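RNA 2'-o-ribose methyltransferase (Thermus thermophilus, PDB 1IPA) probably transfers methyl groups to RNA, as a 2'-O-ribose methyltransferase of the TrmH (SpoU) family with a deep trefoil knot. Local coordinates at residues Y110-L124 with A137-G150. Numbering follows the deposited sequence.
Sequences YRPSPDALILVAVGL and ADAAGAEAVLVAGG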
ATOM      1  N   TYR A 110       0.187  -1.255  18.439  1.00 63.72           N
ATOM      2  CA  TYR A 110       0.758  -2.477  17.899  1.00 59.05           C
ATOM      3  C   TYR A 110       2.037  -2.940  18.584  1.00 59.16           C
ATOM      4  O   TYR A 110       2.937  -2.145  18.853  1.00 59.12           O
ATOM      5  CB  TYR A 110       1.019  -2.277  16.406  1.00 54.14           C
ATOM      6  CG  TYR A 110       1.835  -3.359  15.734  1.00 48.69           C
ATOM      7  CD1 TYR A 110       1.385  -4.677  15.687  1.00 46.10           C
ATOM      8  CD2 TYR A 110       3.051  -3.055  15.124  1.00 45.38           C
ATOM      9  CE1 TYR A 110       2.127  -5.663  15.045  1.00 44.56           C
ATOM     10  CE2 TYR A 110       3.799  -4.028  14.484  1.00 42.61           C
ATOM     11  CZ  TYR A 110       3.335  -5.329  14.445  1.00 43.36           C
ATOM     12  OH  TYR A 110       4.083  -6.293  13.816  1.00 39.56           O
ATOM     13  N   ARG A 111       2.092  -4.238  18.870  1.00 59.26           N
ATOM     14  CA  ARG A 111       3.260  -4.870  19.478  1.00 59.68           C
ATOM     15  C   ARG A 111       3.569  -6.125  18.673  1.00 57.06           C
ATOM     16  O   ARG A 111       2.733  -7.023  18.541  1.00 57.20           O
ATOM     17  CB  ARG A 111       3.020  -5.228  20.956  1.00 62.64           C
ATOM     18  CG  ARG A 111       1.572  -5.464  21.356  1.00 68.38           C
ATOM     19  CD  ARG A 111       0.985  -6.755  20.798  1.00 73.72           C
ATOM     20  NE  ARG A 111      -0.455  -6.818  21.046  1.00 77.60           N
ATOM     21  CZ  ARG A 111      -1.346  -6.012  20.475  1.00 79.49           C
ATOM     22  NH1 ARG A 111      -0.950  -5.083  19.612  1.00 80.41           N
ATOM     23  NH2 ARG A 111      -2.634  -6.117  20.781  1.00 80.34           N
ATOM     24  N   PRO A 112       4.783  -6.197  18.114  1.00 54.27           N
ATOM     25  CA  PRO A 112       5.214  -7.343  17.309  1.00 52.22           C
ATOM     26  C   PRO A 112       5.042  -8.700  17.980  1.00 50.55           C
ATOM     27  O   PRO A 112       5.403  -8.882  19.141  1.00 50.78           O
ATOM     28  CB  PRO A 112       6.679  -7.022  17.011  1.00 52.31           C
ATOM     29  CG  PRO A 112       7.090  -6.180  18.184  1.00 53.65           C
ATOM     30  CD  PRO A 112       5.905  -5.276  18.363  1.00 53.41           C
ATOM     31  N   SER A 113       4.489  -9.654  17.241  1.00 48.16           N
ATOM     32  CA  SER A 113       4.298 -10.996  17.764  1.00 47.07           C
ATOM     33  C   SER A 113       5.594 -11.783  17.536  1.00 47.11           C
ATOM     34  O   SER A 113       6.454 -11.359  16.772  1.00 46.38           O
ATOM     35  CB  SER A 113       3.130 -11.676  17.048  1.00 46.70           C
ATOM     36  OG  SER A 113       3.446 -11.947  15.696  1.00 46.37           O
ATOM     37  N   PRO A 114       5.748 -12.941  18.199  1.00 47.04           N
ATOM     38  CA  PRO A 114       6.949 -13.773  18.056  1.00 46.81           C
ATOM     39  C   PRO A 114       7.260 -14.257  16.633  1.00 46.19           C
ATOM     40  O   PRO A 114       8.330 -14.825  16.379  1.00 46.11           O
ATOM     41  CB  PRO A 114       6.682 -14.928  19.020  1.00 47.68           C
ATOM     42  CG  PRO A 114       5.186 -15.030  19.024  1.00 48.80           C
ATOM     43  CD  PRO A 114       4.774 -13.583  19.099  1.00 47.41           C
ATOM     44  N   ASP A 115       6.330 -14.030  15.711  1.00 44.66           N
ATOM     45  CA  ASP A 115       6.510 -14.437  14.315  1.00 42.35           C
ATOM     46  C   ASP A 115       6.562 -13.184  13.437  1.00 39.08           C
ATOM     47  O   ASP A 115       6.483 -13.275  12.215  1.00 38.36           O
ATOM     48  CB  ASP A 115       5.332 -15.309  13.846  1.00 43.43           C
ATOM     49  CG  ASP A 115       5.253 -16.650  14.561  1.00 47.82           C
ATOM     50  OD1 ASP A 115       6.074 -17.545  14.274  1.00 49.52           O
ATOM     51  OD2 ASP A 115       4.354 -16.813  15.414  1.00 52.01           O
ATOM     52  N   ALA A 116       6.716 -12.023  14.064  1.00 35.64           N
ATOM     53  CA  ALA A 116       6.716 -10.748  13.355  1.00 34.20           C
ATOM     54  C   ALA A 116       7.748 -10.454  12.269  1.00 34.34           C
ATOM     55  O   ALA A 116       8.943 -10.344  12.540  1.00 34.75           O
ATOM     56  CB  ALA A 116       6.741  -9.622  14.359  1.00 32.66           C
ATOM     57  N   LEU A 117       7.272 -10.306  11.039  1.00 31.49           N
ATOM     58  CA  LEU A 117       8.132  -9.938   9.920  1.00 30.36           C
ATOM     59  C   LEU A 117       7.691  -8.507   9.598  1.00 28.15           C
ATOM     60  O   LEU A 117       6.591  -8.279   9.109  1.00 26.63           O
ATOM     61  CB  LEU A 117       7.902 -10.854   8.715  1.00 32.58           C
ATOM     62  CG  LEU A 117       8.661 -10.464   7.441  1.00 34.32           C
ATOM     63  CD1 LEU A 117      10.168 -10.426   7.703  1.00 33.63           C
ATOM     64  CD2 LEU A 117       8.333 -11.456   6.340  1.00 36.38           C
ATOM     65  N   ILE A 118       8.559  -7.550   9.890  1.00 26.80           N
ATOM     66  CA  ILE A 118       8.251  -6.147   9.693  1.00 25.78           C
ATOM     67  C   ILE A 118       9.110  -5.444   8.651  1.00 27.13           C
ATOM     68  O   ILE A 118      10.333  -5.589   8.631  1.00 27.70           O
ATOM     69  CB  ILE A 118       8.378  -5.397  11.045  1.00 24.15           C
ATOM     70  CG1 ILE A 118       7.264  -5.862  11.990  1.00 24.51           C
ATOM     71  CG2 ILE A 118       8.314  -3.900  10.837  1.00 23.13           C
ATOM     72  CD1 ILE A 118       7.521  -5.546  13.441  1.00 24.56           C
ATOM     73  N   LEU A 119       8.458  -4.674   7.786  1.00 26.33           N
ATOM     74  CA  LEU A 119       9.174  -3.928   6.763  1.00 26.25           C
ATOM     75  C   LEU A 119       9.167  -2.457   7.130  1.00 26.63           C
ATOM     76  O   LEU A 119       8.113  -1.881   7.341  1.00 27.46           O
ATOM     77  CB  LEU A 119       8.514  -4.101   5.391  1.00 24.45           C
ATOM     78  CG  LEU A 119       9.092  -3.226   4.270  1.00 20.92           C
ATOM     79  CD1 LEU A 119      10.540  -3.610   4.049  1.00 20.94           C
ATOM     80  CD2 LEU A 119       8.291  -3.409   2.986  1.00 17.58           C
ATOM     81  N   VAL A 120      10.343  -1.856   7.224  1.00 27.22           N
ATOM     82  CA  VAL A 120      10.430  -0.439   7.536  1.00 28.48           C
ATOM     83  C   VAL A 120      10.859   0.281   6.262  1.00 29.09           C
ATOM     84  O   VAL A 120      11.966   0.073   5.766  1.00 28.25           O
ATOM     85  CB  VAL A 120      11.462  -0.165   8.658  1.00 29.37           C
ATOM     86  CG1 VAL A 120      11.507   1.320   8.977  1.00 30.40           C
ATOM     87  CG2 VAL A 120      11.093  -0.946   9.909  1.00 28.63           C
ATOM     88  N   ALA A 121       9.975   1.110   5.721  1.00 29.80           N
ATOM     89  CA  ALA A 121      10.286   1.848   4.509  1.00 33.16           C
ATOM     90  C   ALA A 121      10.644   3.285   4.862  1.00 35.24           C
ATOM     91  O   ALA A 121       9.879   3.986   5.523  1.00 37.40           O
ATOM     92  CB  ALA A 121       9.103   1.808   3.554  1.00 34.47           C
ATOM     93  N   VAL A 122      11.818   3.713   4.415  1.00 37.25           N
ATOM     94  CA  VAL A 122      12.322   5.056   4.689  1.00 39.80           C
ATOM     95  C   VAL A 122      12.401   5.905   3.421  1.00 42.17           C
ATOM     96  O   VAL A 122      12.910   5.452   2.394  1.00 42.57           O
ATOM     97  CB  VAL A 122      13.743   4.987   5.309  1.00 40.07           C
ATOM     98  CG1 VAL A 122      14.262   6.389   5.586  1.00 39.57           C
ATOM     99  CG2 VAL A 122      13.721   4.139   6.582  1.00 37.50           C
ATOM    100  N   GLY A 123      11.905   7.138   3.508  1.00 43.73           N
ATOM    101  CA  GLY A 123      11.938   8.037   2.368  1.00 44.71           C
ATOM    102  C   GLY A 123      10.944   7.677   1.280  1.00 46.16           C
ATOM    103  O   GLY A 123      11.109   8.061   0.120  1.00 46.56           O
ATOM    104  N   LEU A 124       9.913   6.928   1.656  1.00 46.71           N
ATOM    105  CA  LEU A 124       8.880   6.511   0.712  1.00 46.83           C
ATOM    106  C   LEU A 124       7.784   7.574   0.708  1.00 46.94           C
ATOM    107  O   LEU A 124       6.964   7.632   1.628  1.00 46.44           O
ATOM    108  CB  LEU A 124       8.301   5.169   1.144  1.00 46.52           C
ATOM    109  CG  LEU A 124       7.458   4.422   0.120  1.00 47.18           C
ATOM    110  CD1 LEU A 124       8.331   4.072  -1.070  1.00 47.82           C
ATOM    111  CD2 LEU A 124       6.884   3.160   0.745  1.00 45.92           C
ATOM    112  N   ALA A 137       4.912  -6.574   0.441  1.00 22.26           N
ATOM    113  CA  ALA A 137       4.933  -6.945   1.849  1.00 22.50           C
ATOM    114  C   ALA A 137       3.779  -7.905   2.187  1.00 22.93           C
ATOM    115  O   ALA A 137       3.926  -8.819   3.004  1.00 23.18           O
ATOM    116  CB  ALA A 137       4.851  -5.705   2.704  1.00 20.98           C
ATOM    117  N   ASP A 138       2.636  -7.703   1.551  1.00 22.97           N
ATOM    118  CA  ASP A 138       1.479  -8.558   1.792  1.00 25.20           C
ATOM    119  C   ASP A 138       1.720  -9.967   1.245  1.00 23.96           C
ATOM    120  O   ASP A 138       1.424 -10.963   1.906  1.00 22.50           O
ATOM    121  CB  ASP A 138       0.236  -7.964   1.126  1.00 25.86           C
ATOM    122  CG  ASP A 138      -0.912  -8.956   1.045  1.00 29.23           C
ATOM    123  OD1 ASP A 138      -1.685  -9.070   2.021  1.00 30.45           O
ATOM    124  OD2 ASP A 138      -1.032  -9.636   0.003  1.00 27.95           O
ATOM    125  N   ALA A 139       2.258 -10.035   0.033  1.00 23.55           N
ATOM    126  CA  ALA A 139       2.528 -11.307  -0.616  1.00 24.43           C
ATOM    127  C   ALA A 139       3.528 -12.145   0.178  1.00 25.84           C
ATOM    128  O   ALA A 139       3.368 -13.359   0.312  1.00 24.99           O
ATOM    129  CB  ALA A 139       3.047 -11.068  -2.024  1.00 23.67           C
ATOM    130  N   ALA A 140       4.556 -11.485   0.702  1.00 25.57           N
ATOM    131  CA  ALA A 140       5.591 -12.163   1.471  1.00 25.64           C
ATOM    132  C   ALA A 140       5.094 -12.571   2.851  1.00 25.89           C
ATOM    133  O   ALA A 140       5.673 -13.444   3.490  1.00 24.35           O
ATOM    134  CB  ALA A 140       6.816 -11.264   1.599  1.00 23.65           C
ATOM    135  N   GLY A 141       4.029 -11.928   3.310  1.00 26.33           N
ATOM    136  CA  GLY A 141       3.477 -12.263   4.612  1.00 28.17           C
ATOM    137  C   GLY A 141       3.898 -11.362   5.759  1.00 28.56           C
ATOM    138  O   GLY A 141       3.767 -11.735   6.917  1.00 28.12           O
ATOM    139  N   ALA A 142       4.410 -10.179   5.449  1.00 28.06           N
ATOM    140  CA  ALA A 142       4.820  -9.267   6.499  1.00 28.60           C
ATOM    141  C   ALA A 142       3.655  -9.024   7.452  1.00 29.67           C
ATOM    142  O   ALA A 142       2.489  -9.051   7.051  1.00 31.01           O
ATOM    143  CB  ALA A 142       5.273  -7.963   5.900  1.00 27.96           C
ATOM    144  N   GLU A 143       3.981  -8.785   8.713  1.00 27.97           N
ATOM    145  CA  GLU A 143       2.970  -8.517   9.724  1.00 27.56           C
ATOM    146  C   GLU A 143       2.621  -7.030   9.724  1.00 27.27           C
ATOM    147  O   GLU A 143       1.517  -6.632  10.090  1.00 28.19           O
ATOM    148  CB  GLU A 143       3.495  -8.926  11.102  1.00 28.72           C
ATOM    149  CG  GLU A 143       2.440  -8.941  12.186  1.00 30.07           C
ATOM    150  CD  GLU A 143       2.996  -9.370  13.521  1.00 31.69           C
ATOM    151  OE1 GLU A 143       3.397 -10.541  13.648  1.00 34.31           O
ATOM    152  OE2 GLU A 143       3.043  -8.536  14.444  1.00 34.43           O
ATOM    153  N   ALA A 144       3.565  -6.202   9.303  1.00 26.70           N
ATOM    154  CA  ALA A 144       3.316  -4.774   9.274  1.00 27.82           C
ATOM    155  C   ALA A 144       4.344  -4.040   8.449  1.00 27.45           C
ATOM    156  O   ALA A 144       5.457  -4.521   8.245  1.00 29.48           O
ATOM    157  CB  ALA A 144       3.319  -4.216  10.699  1.00 27.55           C
ATOM    158  N   VAL A 145       3.956  -2.864   7.977  1.00 27.65           N
ATOM    159  CA  VAL A 145       4.856  -2.019   7.210  1.00 28.12           C
ATOM    160  C   VAL A 145       4.928  -0.710   7.951  1.00 29.18           C
ATOM    161  O   VAL A 145       3.923  -0.019   8.106  1.00 32.05           O
ATOM    162  CB  VAL A 145       4.340  -1.738   5.790  1.00 24.66           C
ATOM    163  CG1 VAL A 145       5.259  -0.738   5.101  1.00 23.87           C
ATOM    164  CG2 VAL A 145       4.281  -3.026   4.999  1.00 24.07           C
ATOM    165  N   LEU A 146       6.109  -0.372   8.437  1.00 29.53           N
ATOM    166  CA  LEU A 146       6.255   0.874   9.149  1.00 31.91           C
ATOM    167  C   LEU A 146       6.890   1.853   8.192  1.00 33.42           C
ATOM    168  O   LEU A 146       8.017   1.652   7.736  1.00 34.94           O
ATOM    169  CB  LEU A 146       7.126   0.689  10.396  1.00 31.50           C
ATOM    170  CG  LEU A 146       6.665  -0.432  11.323  1.00 31.50           C
ATOM    171  CD1 LEU A 146       7.540  -0.452  12.565  1.00 31.75           C
ATOM    172  CD2 LEU A 146       5.198  -0.228  11.693  1.00 32.72           C
ATOM    173  N   VAL A 147       6.143   2.903   7.874  1.00 33.93           N
ATOM    174  CA  VAL A 147       6.618   3.930   6.970  1.00 34.69           C
ATOM    175  C   VAL A 147       7.146   5.131   7.749  1.00 36.93           C
ATOM    176  O   VAL A 147       6.412   5.769   8.515  1.00 37.50           O
ATOM    177  CB  VAL A 147       5.490   4.401   6.036  1.00 34.44           C
ATOM    178  CG1 VAL A 147       6.014   5.488   5.104  1.00 32.53           C
ATOM    179  CG2 VAL A 147       4.948   3.213   5.239  1.00 33.19           C
ATOM    180  N   ALA A 148       8.425   5.430   7.556  1.00 36.58           N
ATOM    181  CA  ALA A 148       9.041   6.561   8.224  1.00 37.79           C
ATOM    182  C   ALA A 148       8.866   7.778   7.333  1.00 38.82           C
ATOM    183  O   ALA A 148       9.752   8.092   6.549  1.00 39.86           O
ATOM    184  CB  ALA A 148      10.525   6.296   8.464  1.00 34.05           C
ATOM    185  N   GLY A 149       7.717   8.446   7.433  1.00 41.80           N
ATOM    186  CA  GLY A 149       7.501   9.633   6.623  1.00 44.11           C
ATOM    187  C   GLY A 149       6.143   9.887   5.978  1.00 45.48           C
ATOM    188  O   GLY A 149       6.059  10.037   4.753  1.00 47.65           O
ATOM    189  N   GLY A 150       5.082   9.948   6.776  1.00 42.99           N
ATOM    190  CA  GLY A 150       3.769  10.221   6.212  1.00 41.48           C
ATOM    191  C   GLY A 150       3.192   9.186   5.259  1.00 40.91           C
ATOM    192  O   GLY A 150       3.888   8.634   4.401  1.00 40.14           O
TER
HETATM  193  O   HOH W   1       5.078 -11.919   9.673  1.00 31.52           O
HETATM  194  O   HOH W   2       4.067   7.613   1.159  1.00 43.38           O
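Glu143 reaches into the loop 110-116 and its carboxylate is gripped by two hydroxyls, one on each oxygen. Tyr110 OH donates to Glu143 OE2 at 2.6 Å, meeting it 44° out of the carboxylate plane; this oxygen lies at the edge of the phenol ring, and the two planes stand 82° apart. Ser113 OG donates to Glu143 OE1 over a very short 2.5 Å, while Ser113 N adds a weak bond to OE2. A chi1 of -169° turns Glu143 CG away from the backbone N, and the extended chain beyond it carries the carboxylate to the loop. Tyr110 also lays CE2 3.8 Å from Ala144 CB. A phenylalanine here would probably keep that packing but, lacking the hydroxyl, cost Glu143 OE2 its short bond and leave the carboxylate less firmly held. At the backbone of the same glutamate, Glu143 N donates to Leu117 O at 2.7 Å, opening the parallel pairing of strands 117-122 and 144-148. These are neighbours in the six-stranded parallel sheet of the SPOUT methyltransferase domain, joined by helix 127-140 as a beta-alpha-beta crossover. Leu119 and Ala121 each turn both N and O to strand 144-148, whereas Ile118 and Val120 bond to strand 210-214, which places 117-122 inside the sheet. On one face Ile118 CG2 packs 3.9 Å from Leu146 CG, with Trp182 of helix 176-185 touching both residues. On the other, Leu119 CD2 meets Ala137 CB at 4.1 Å, and Leu119 also touches Ala250 of helix 246-261. A Schellman motif with Gly141 at C-prime ends helix 127-140, and a water bridges Gly141 O to Leu117 N.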